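Local atomic coordinates of acidocalcisomal pyrophosphatase (Trypanosoma brucei brucei, PDB entry 5C5V), a protein that probably hydrolyses inorganic pyrophosphate to phosphate with the help of magnesium ions, and carries an EF-hand domain alongside its pyrophosphatase domain. Residues A[11-16]-A[22-27]; A[3-8]-A[63-68]; A[49-54]-A[69-74]. One frame throughout, in Å; residues are numbered along the deposited sequence.

All three contacts lie in the EF-hand part of the chain, far from the magnesium and imidodiphosphate site. Contact 1 is buried and contact 2 partly buried, both built from apolar and CH-pi packing with no hydrogen bond across; contact 3 is a surface meeting of a carboxylate with an imidazole. Helix 3-14 serves the first two: its C-terminal part packs on the strand 23-24, its first turn on helix 61-69, and Phe64 of that helix touches both Leu12 and Phe13. Contact 3 brings helix 43-53 up to the bend after helix 61-69. There Trp67 makes the connection with contact 2, packing on Ile52 and giving Glu51 a weak hydrogen bond.

Contact 1 (A[11-16]-A[22-27]); sequences RLFSAF and GYLTPD
The backbone N of Phe16 donates to Phe13 O over 2.8 Å, a bond of a single turn in the C-terminal part of the helical run, and both phenylalanines touch Leu24. Phe13 reaches across from the helix: CG lies anti to the backbone N (chi1 -173°), and the ring extends until its CE2 is 3.7 Å from Leu24 CG. One methyl of that leucine, CD2, rides above the ring face, 4.2 Å from the Phe13 centroid and 21° off the normal, a CH-pi contact displaced toward the rim. The same CD2 meets Phe16 CB at 3.7 Å, wedged between the two phenylalanines. This is EF-hand architecture: helix 3-14 runs into a loop, then helix 26-36 departs, and Leu24 pairs through its backbone with Val59 in the short antiparallel sheet joining two such loops. Gly22 turns the chain with a positive phi (96°) just before the strand. Phe61 meets the Phe13 ring edge-to-face. Val336 of a second subunit packs on Phe16.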
loop_
_atom_site.group_PDB
_atom_site.type_symbol
_atom_site.label_atom_id
_atom_site.label_comp_id
_atom_site.label_asym_id
_atom_site.label_seq_id
_atom_site.Cartn_x
_atom_site.Cartn_y
_atom_site.Cartn_z
ATOM N N ARG A 11 -34.317 16.074 13.375
ATOM C CA ARG A 11 -33.969 14.673 13.615
ATOM C C ARG A 11 -35.145 13.930 14.267
ATOM O O ARG A 11 -35.391 12.756 13.976
ATOM C CB ARG A 11 -32.718 14.559 14.481
ATOM C CG ARG A 11 -31.443 14.986 13.763
ATOM C CD ARG A 11 -30.200 14.664 14.577
ATOM N NE ARG A 11 -30.149 15.435 15.810
ATOM C CZ ARG A 11 -29.566 16.625 15.917
ATOM N NH1 ARG A 11 -28.966 17.167 14.862
ATOM N NH2 ARG A 11 -29.569 17.268 17.080
ATOM N N LEU A 12 -35.887 14.623 15.125
ATOM C CA LEU A 12 -37.080 14.052 15.717
ATOM C C LEU A 12 -38.083 13.670 14.629
ATOM O O LEU A 12 -38.700 12.606 14.666
ATOM C CB LEU A 12 -37.715 15.058 16.703
ATOM C CG LEU A 12 -39.057 14.813 17.403
ATOM C CD1 LEU A 12 -40.219 15.093 16.487
ATOM C CD2 LEU A 12 -39.150 13.410 17.939
ATOM N N PHE A 13 -38.255 14.582 13.683
ATOM C CA PHE A 13 -39.196 14.416 12.590
ATOM C C PHE A 13 -38.815 13.187 11.747
ATOM O O PHE A 13 -39.670 12.389 11.359
ATOM C CB PHE A 13 -39.227 15.691 11.747
ATOM C CG PHE A 13 -40.287 15.701 10.700
ATOM C CD1 PHE A 13 -40.076 15.104 9.472
ATOM C CD2 PHE A 13 -41.495 16.329 10.934
ATOM C CE1 PHE A 13 -41.063 15.120 8.503
ATOM C CE2 PHE A 13 -42.478 16.347 9.971
ATOM C CZ PHE A 13 -42.259 15.745 8.752
ATOM N N SER A 14 -37.521 13.040 11.489
ATOM C CA SER A 14 -37.032 11.927 10.685
ATOM C C SER A 14 -37.318 10.592 11.351
ATOM O O SER A 14 -37.455 9.583 10.671
ATOM C CB SER A 14 -35.538 12.062 10.425
ATOM O OG SER A 14 -35.286 13.178 9.601
ATOM N N ALA A 15 -37.433 10.577 12.676
ATOM C CA ALA A 15 -37.747 9.327 13.353
ATOM C C ALA A 15 -39.210 8.954 13.149
ATOM O O ALA A 15 -39.633 7.853 13.505
ATOM C CB ALA A 15 -37.417 9.417 14.824
ATOM N N PHE A 16 -39.985 9.864 12.565
ATOM C CA PHE A 16 -41.389 9.582 12.270
ATOM C C PHE A 16 -41.651 9.615 10.770
ATOM O O PHE A 16 -42.769 9.404 10.328
ATOM C CB PHE A 16 -42.314 10.569 12.994
ATOM C CG PHE A 16 -42.292 10.430 14.490
ATOM C CD1 PHE A 16 -43.121 9.521 15.124
ATOM C CD2 PHE A 16 -41.437 11.200 15.256
ATOM C CE1 PHE A 16 -43.085 9.377 16.493
ATOM C CE2 PHE A 16 -41.405 11.065 16.625
ATOM C CZ PHE A 16 -42.233 10.152 17.246
ATOM N N GLY A 22 -41.105 13.020 3.247
ATOM C CA GLY A 22 -41.216 14.467 3.268
ATOM C C GLY A 22 -42.394 14.964 4.099
ATOM O O GLY A 22 -42.561 16.171 4.285
ATOM N N TYR A 23 -43.210 14.047 4.613
ATOM C CA TYR A 23 -44.376 14.440 5.406
ATOM C C TYR A 23 -44.764 13.369 6.427
ATOM O O TYR A 23 -44.246 12.253 6.400
ATOM C CB TYR A 23 -45.563 14.744 4.481
ATOM C CG TYR A 23 -45.967 13.564 3.629
ATOM C CD1 TYR A 23 -47.016 12.738 3.994
ATOM C CD2 TYR A 23 -45.282 13.276 2.452
ATOM C CE1 TYR A 23 -47.372 11.652 3.204
ATOM C CE2 TYR A 23 -45.623 12.195 1.668
ATOM C CZ TYR A 23 -46.661 11.389 2.046
ATOM O OH TYR A 23 -46.992 10.316 1.250
ATOM N N LEU A 24 -45.672 13.715 7.333
ATOM C CA LEU A 24 -46.142 12.762 8.326
ATOM C C LEU A 24 -47.433 12.126 7.858
ATOM O O LEU A 24 -48.417 12.832 7.632
ATOM C CB LEU A 24 -46.374 13.439 9.677
ATOM C CG LEU A 24 -45.143 13.902 10.466
ATOM C CD1 LEU A 24 -45.574 14.603 11.753
ATOM C CD2 LEU A 24 -44.103 12.796 10.708
ATOM N N THR A 25 -47.452 10.802 7.742
ATOM C CA THR A 25 -48.697 10.090 7.465
ATOM C C THR A 25 -49.650 10.257 8.654
ATOM O O THR A 25 -49.231 10.701 9.720
ATOM C CB THR A 25 -48.443 8.594 7.183
ATOM O OG1 THR A 25 -47.936 7.966 8.366
ATOM C CG2 THR A 25 -47.392 8.419 6.084
ATOM N N PRO A 26 -50.940 9.939 8.474
ATOM C CA PRO A 26 -51.869 10.069 9.603
ATOM C C PRO A 26 -51.427 9.254 10.818
ATOM O O PRO A 26 -51.480 9.759 11.939
ATOM C CB PRO A 26 -53.200 9.552 9.032
ATOM C CG PRO A 26 -53.088 9.813 7.565
ATOM C CD PRO A 26 -51.634 9.578 7.227
ATOM N N ASP A 27 -51.025 8.008 10.597
ATOM C CA ASP A 27 -50.533 7.149 11.671
ATOM C C ASP A 27 -49.332 7.797 12.364
ATOM O O ASP A 27 -49.175 7.721 13.579
ATOM C CB ASP A 27 -50.118 5.778 11.124
ATOM C CG ASP A 27 -51.294 4.977 10.579
ATOM O OD1 ASP A 27 -52.425 5.137 11.069
ATOM O OD2 ASP A 27 -51.069 4.165 9.654
#

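Contact 2 (A[3-8]-A[63-68]); sequences PMIKKI and KFWAWW
Lys6 lays its aliphatic chain across one face of the Trp65 indole. CG sits over the centre of the ring system, 3.9 Å above its plane, and the backbone end is closer still: Lys6 CA comes within 3.5 Å of Trp65 CH2, making a CH-pi contact 25° off the normal of the six-membered ring. With CG anti to the backbone N (chi1 -176°) and every later torsion extended, the lysine runs the length of the indole, from CB at 3.7 Å from Trp65 CZ2 to CE at 3.9 Å from Trp65 CD1. The ammonium group therefore travels past the pyrrole side, where Glu62 offers only a long, weak ion pair. Ile5 adds its CG2 branch, 4.0 Å from Trp65 CH2, and the same methyl approaches Trp68 NE1 obliquely. That indole nitrogen is buried here without any partner in the model, a small polar cost in an otherwise apolar seam. Phe80 of helix 73-87 touches both Ile5 and Trp68, and Met9 of helix 3-14 packs on both tryptophans. The short helical segments approach to 11.4 Å at 124°, a spacing bridged chiefly by the Trp65 indole lying on Lys6. Helix 3-14 enters the first helix-loop-helix and helix 61-69 leaves the second, so the contact joins the first and last helices of an EF-hand pair.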
loop_
_atom_site.group_PDB
_atom_site.type_symbol
_atom_site.label_atom_id
_atom_site.label_comp_id
_atom_site.label_asym_id
_atom_site.label_seq_id
_atom_site.Cartn_x
_atom_site.Cartn_y
_atom_site.Cartn_z
ATOM N N PRO A 3 -31.819 27.852 15.837
ATOM C CA PRO A 3 -31.364 26.882 14.826
ATOM C C PRO A 3 -30.912 25.541 15.399
ATOM O O PRO A 3 -31.051 24.518 14.731
ATOM C CB PRO A 3 -30.172 27.596 14.160
ATOM C CG PRO A 3 -29.786 28.687 15.108
ATOM C CD PRO A 3 -31.073 29.117 15.745
ATOM N N MET A 4 -30.392 25.552 16.620
ATOM C CA MET A 4 -30.042 24.319 17.301
ATOM C C MET A 4 -31.283 23.503 17.650
ATOM O O MET A 4 -31.285 22.277 17.560
ATOM C CB MET A 4 -29.265 24.611 18.573
ATOM C CG MET A 4 -29.073 23.376 19.411
ATOM S SD MET A 4 -28.525 23.751 21.077
ATOM C CE MET A 4 -30.105 24.013 21.875
ATOM N N ILE A 5 -32.341 24.190 18.068
ATOM C CA ILE A 5 -33.581 23.513 18.403
ATOM C C ILE A 5 -34.237 22.983 17.143
ATOM O O ILE A 5 -34.848 21.921 17.153
ATOM C CB ILE A 5 -34.560 24.443 19.134
ATOM C CG1 ILE A 5 -33.892 25.059 20.370
ATOM C CG2 ILE A 5 -35.839 23.695 19.489
ATOM C CD1 ILE A 5 -33.495 24.054 21.424
ATOM N N LYS A 6 -34.106 23.730 16.057
ATOM C CA LYS A 6 -34.687 23.324 14.790
ATOM C C LYS A 6 -34.077 22.009 14.274
ATOM O O LYS A 6 -34.778 21.166 13.719
ATOM C CB LYS A 6 -34.522 24.431 13.749
ATOM C CG LYS A 6 -35.184 24.112 12.426
ATOM C CD LYS A 6 -35.091 25.271 11.467
ATOM C CE LYS A 6 -36.016 25.051 10.288
ATOM N NZ LYS A 6 -36.030 26.211 9.359
ATOM N N LYS A 7 -32.775 21.836 14.466
ATOM C CA LYS A 7 -32.097 20.619 14.023
ATOM C C LYS A 7 -32.487 19.421 14.880
ATOM O O LYS A 7 -32.711 18.325 14.367
ATOM C CB LYS A 7 -30.581 20.817 14.043
ATOM C CG LYS A 7 -30.095 21.796 12.990
ATOM C CD LYS A 7 -28.600 21.691 12.783
ATOM C CE LYS A 7 -28.103 22.797 11.864
ATOM N NZ LYS A 7 -28.366 22.481 10.417
ATOM N N ILE A 8 -32.601 19.645 16.181
ATOM C CA ILE A 8 -33.118 18.631 17.083
ATOM C C ILE A 8 -34.499 18.160 16.629
ATOM O O ILE A 8 -34.763 16.962 16.573
ATOM C CB ILE A 8 -33.200 19.159 18.535
ATOM C CG1 ILE A 8 -31.789 19.372 19.093
ATOM C CG2 ILE A 8 -33.997 18.212 19.408
ATOM C CD1 ILE A 8 -31.743 19.897 20.495
ATOM N N LYS A 63 -43.968 22.737 8.138
ATOM C CA LYS A 63 -45.218 23.067 8.807
ATOM C C LYS A 63 -45.209 22.559 10.239
ATOM O O LYS A 63 -45.751 23.195 11.130
ATOM C CB LYS A 63 -46.419 22.478 8.068
ATOM C CG LYS A 63 -46.525 22.841 6.595
ATOM C CD LYS A 63 -47.911 22.483 6.062
ATOM C CE LYS A 63 -47.916 22.167 4.567
ATOM N NZ LYS A 63 -49.299 21.735 4.157
ATOM N N PHE A 64 -44.576 21.416 10.465
ATOM C CA PHE A 64 -44.448 20.892 11.813
ATOM C C PHE A 64 -43.654 21.863 12.679
ATOM O O PHE A 64 -44.010 22.105 13.833
ATOM C CB PHE A 64 -43.779 19.517 11.796
ATOM C CG PHE A 64 -43.500 18.962 13.165
ATOM C CD1 PHE A 64 -44.516 18.417 13.929
ATOM C CD2 PHE A 64 -42.213 18.985 13.682
ATOM C CE1 PHE A 64 -44.251 17.912 15.189
ATOM C CE2 PHE A 64 -41.943 18.477 14.933
ATOM C CZ PHE A 64 -42.966 17.941 15.690
ATOM N N TRP A 65 -42.586 22.422 12.110
ATOM C CA TRP A 65 -41.779 23.421 12.802
ATOM C C TRP A 65 -42.627 24.639 13.152
ATOM O O TRP A 65 -42.551 25.152 14.264
ATOM C CB TRP A 65 -40.589 23.837 11.947
ATOM C CG TRP A 65 -39.668 24.861 12.578
ATOM C CD1 TRP A 65 -39.296 26.062 12.044
ATOM C CD2 TRP A 65 -38.982 24.757 13.838
ATOM N NE1 TRP A 65 -38.432 26.714 12.893
ATOM C CE2 TRP A 65 -38.224 25.936 14.000
ATOM C CE3 TRP A 65 -38.938 23.785 14.841
ATOM C CZ2 TRP A 65 -37.428 26.166 15.120
ATOM C CZ3 TRP A 65 -38.152 24.020 15.956
ATOM C CH2 TRP A 65 -37.405 25.199 16.084
ATOM N N ALA A 66 -43.434 25.093 12.195
ATOM C CA ALA A 66 -44.309 26.238 12.394
ATOM C C ALA A 66 -45.266 26.000 13.552
ATOM O O ALA A 66 -45.452 26.875 14.403
ATOM C CB ALA A 66 -45.085 26.543 11.120
ATOM N N TRP A 67 -45.891 24.826 13.563
ATOM C CA TRP A 67 -46.787 24.452 14.644
ATOM C C TRP A 67 -46.061 24.475 15.984
ATOM O O TRP A 67 -46.566 25.023 16.974
ATOM C CB TRP A 67 -47.381 23.066 14.406
ATOM C CG TRP A 67 -47.875 22.454 15.674
ATOM C CD1 TRP A 67 -49.075 22.685 16.288
ATOM C CD2 TRP A 67 -47.156 21.550 16.522
ATOM N NE1 TRP A 67 -49.153 21.962 17.458
ATOM C CE2 TRP A 67 -47.988 21.255 17.621
ATOM C CE3 TRP A 67 -45.890 20.959 16.457
ATOM C CZ2 TRP A 67 -47.594 20.388 18.643
ATOM C CZ3 TRP A 67 -45.502 20.099 17.471
ATOM C CH2 TRP A 67 -46.352 19.822 18.549
ATOM N N TRP A 68 -44.875 23.884 16.011
ATOM C CA TRP A 68 -44.096 23.807 17.233
ATOM C C TRP A 68 -43.769 25.190 17.781
ATOM O O TRP A 68 -43.946 25.452 18.974
ATOM C CB TRP A 68 -42.809 23.037 16.993
ATOM C CG TRP A 68 -41.850 23.127 18.127
ATOM C CD1 TRP A 68 -40.790 23.976 18.242
ATOM C CD2 TRP A 68 -41.859 22.334 19.315
ATOM N NE1 TRP A 68 -40.135 23.759 19.424
ATOM C CE2 TRP A 68 -40.770 22.755 20.105
ATOM C CE3 TRP A 68 -42.680 21.306 19.786
ATOM C CZ2 TRP A 68 -40.481 22.187 21.341
ATOM C CZ3 TRP A 68 -42.393 20.740 21.008
ATOM C CH2 TRP A 68 -41.302 21.182 21.775
#

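Contact 3 (A[49-54]-A[69-74]); sequences KAEINA and CSHPVH
Just before His71, which meets Glu51 across the contact, Ser70 OG bonds back to the carbonyl O of Trp67 where the chain leaves helix 61-69. His71 follows, with CG anti to its carbonyl carbon (chi1 -77°), and its imidazole reaches out to Glu51, which comes from the opposite direction with its chain extended beyond CG. His71 NE2 and Glu51 OE1 are 2.8 Å apart, but the angle is poor, so the pair does not count as a hydrogen bond. The carboxylate approaches the ring obliquely, with the two planes 34° apart. The exact placing of the ring is also doubtful, because its CE1 crowds the same oxygen. Trp67 meets the imidazole with its ring plane nearly perpendicular, and its NE1 gives a weak hydrogen bond to Glu51 OE1. The carbonyl O of His71 takes a bond from Arg76. Pro72 then stands at the N-cap position, and from Val73 the chain enters helix 73-87. Ile52, next to Glu51 on helix 43-53, packs on Val29 and Cys33 of helix 26-36. The contact thus lies at the surface of the EF-hand domain and brings together helix 43-53, which enters the second EF-hand loop, and the bend after helix 61-69, which leaves that loop. If the imidazole were turned so that an N-H faced the carboxylate properly, an acid-base pairing would be possible; the model as built supports no more than proximity between the two groups, with the weak bond from Trp67 NE1 as the hydrogen bond that Glu51 OE1 receives from this side.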
loop_
_atom_site.group_PDB
_atom_site.type_symbol
_atom_site.label_atom_id
_atom_site.label_comp_id
_atom_site.label_asym_id
_atom_site.label_seq_id
_atom_site.Cartn_x
_atom_site.Cartn_y
_atom_site.Cartn_z
ATOM N N LYS A 49 -52.830 17.334 19.532
ATOM C CA LYS A 49 -53.257 16.535 18.385
ATOM C C LYS A 49 -54.343 17.252 17.568
ATOM O O LYS A 49 -54.421 17.107 16.343
ATOM C CB LYS A 49 -53.758 15.153 18.816
ATOM C CG LYS A 49 -54.052 14.241 17.611
ATOM C CD LYS A 49 -54.562 12.874 18.024
ATOM C CE LYS A 49 -53.408 11.904 18.230
ATOM N NZ LYS A 49 -53.903 10.525 18.518
ATOM N N ALA A 50 -55.204 17.994 18.246
ATOM C CA ALA A 50 -56.216 18.752 17.532
ATOM C C ALA A 50 -55.531 19.817 16.673
ATOM O O ALA A 50 -55.927 20.047 15.534
ATOM C CB ALA A 50 -57.212 19.392 18.507
ATOM N N GLU A 51 -54.510 20.464 17.229
ATOM C CA GLU A 51 -53.778 21.503 16.514
ATOM C C GLU A 51 -53.064 20.984 15.256
ATOM O O GLU A 51 -53.021 21.669 14.230
ATOM C CB GLU A 51 -52.759 22.176 17.446
ATOM C CG GLU A 51 -53.341 23.215 18.398
ATOM C CD GLU A 51 -52.299 23.774 19.359
ATOM O OE1 GLU A 51 -51.096 23.607 19.074
ATOM O OE2 GLU A 51 -52.667 24.384 20.393
ATOM N N ILE A 52 -52.494 19.784 15.334
ATOM C CA ILE A 52 -51.737 19.250 14.218
ATOM C C ILE A 52 -52.690 18.725 13.145
ATOM O O ILE A 52 -52.443 18.902 11.960
ATOM C CB ILE A 52 -50.744 18.147 14.669
ATOM C CG1 ILE A 52 -49.602 18.774 15.478
ATOM C CG2 ILE A 52 -50.154 17.423 13.463
ATOM C CD1 ILE A 52 -48.829 17.798 16.315
ATOM N N ASN A 53 -53.791 18.101 13.547
ATOM C CA ASN A 53 -54.805 17.697 12.576
ATOM C C ASN A 53 -55.355 18.872 11.759
ATOM O O ASN A 53 -55.654 18.725 10.565
ATOM C CB ASN A 53 -55.985 17.014 13.275
ATOM C CG ASN A 53 -55.637 15.652 13.831
ATOM O OD1 ASN A 53 -54.671 15.014 13.397
ATOM N ND2 ASN A 53 -56.451 15.180 14.788
ATOM N N ALA A 54 -55.479 20.033 12.403
ATOM C CA ALA A 54 -56.015 21.223 11.747
ATOM C C ALA A 54 -55.017 21.898 10.810
ATOM O O ALA A 54 -55.298 22.977 10.289
ATOM C CB ALA A 54 -56.487 22.213 12.780
ATOM N N CYS A 69 -43.289 26.070 16.907
ATOM C CA CYS A 69 -42.902 27.419 17.302
ATOM C C CYS A 69 -44.087 28.284 17.730
ATOM O O CYS A 69 -43.895 29.300 18.395
ATOM C CB CYS A 69 -42.144 28.118 16.178
ATOM S SG CYS A 69 -40.441 27.557 15.982
ATOM N N SER A 70 -45.300 27.898 17.337
ATOM C CA SER A 70 -46.491 28.674 17.664
ATOM C C SER A 70 -46.980 28.457 19.100
ATOM O O SER A 70 -47.826 29.197 19.583
ATOM C CB SER A 70 -47.610 28.345 16.678
ATOM O OG SER A 70 -48.203 27.096 16.984
ATOM N N HIS A 71 -46.495 27.407 19.754
ATOM C CA HIS A 71 -46.818 27.138 21.161
ATOM C C HIS A 71 -46.122 28.130 22.090
ATOM O O HIS A 71 -45.162 28.795 21.679
ATOM C CB HIS A 71 -46.412 25.713 21.546
ATOM C CG HIS A 71 -47.345 24.660 21.044
ATOM N ND1 HIS A 71 -48.436 24.230 21.770
ATOM C CD2 HIS A 71 -47.350 23.943 19.895
ATOM C CE1 HIS A 71 -49.075 23.295 21.091
ATOM N NE2 HIS A 71 -48.444 23.109 19.946
ATOM N N PRO A 72 -46.576 28.211 23.359
ATOM C CA PRO A 72 -45.966 29.139 24.320
ATOM C C PRO A 72 -44.668 28.536 24.872
ATOM O O PRO A 72 -44.644 27.377 25.304
ATOM C CB PRO A 72 -47.047 29.304 25.405
ATOM C CG PRO A 72 -48.118 28.245 25.109
ATOM C CD PRO A 72 -47.634 27.390 23.973
ATOM N N VAL A 73 -43.592 29.322 24.822
ATOM C CA VAL A 73 -42.234 28.821 25.056
ATOM C C VAL A 73 -42.066 28.050 26.371
ATOM O O VAL A 73 -41.122 27.265 26.522
ATOM C CB VAL A 73 -41.190 29.982 25.012
ATOM C CG1 VAL A 73 -39.781 29.469 25.329
ATOM C CG2 VAL A 73 -41.180 30.635 23.634
ATOM N N HIS A 74 -42.983 28.230 27.312
ATOM C CA HIS A 74 -42.853 27.507 28.570
ATOM C C HIS A 74 -43.317 26.051 28.454
ATOM O O HIS A 74 -42.516 25.131 28.678
ATOM C CB HIS A 74 -43.606 28.214 29.692
ATOM C CG HIS A 74 -43.272 27.672 31.047
ATOM N ND1 HIS A 74 -44.081 26.777 31.717
ATOM C CD2 HIS A 74 -42.169 27.836 31.816
ATOM C CE1 HIS A 74 -43.513 26.456 32.867
ATOM N NE2 HIS A 74 -42.350 27.080 32.949
#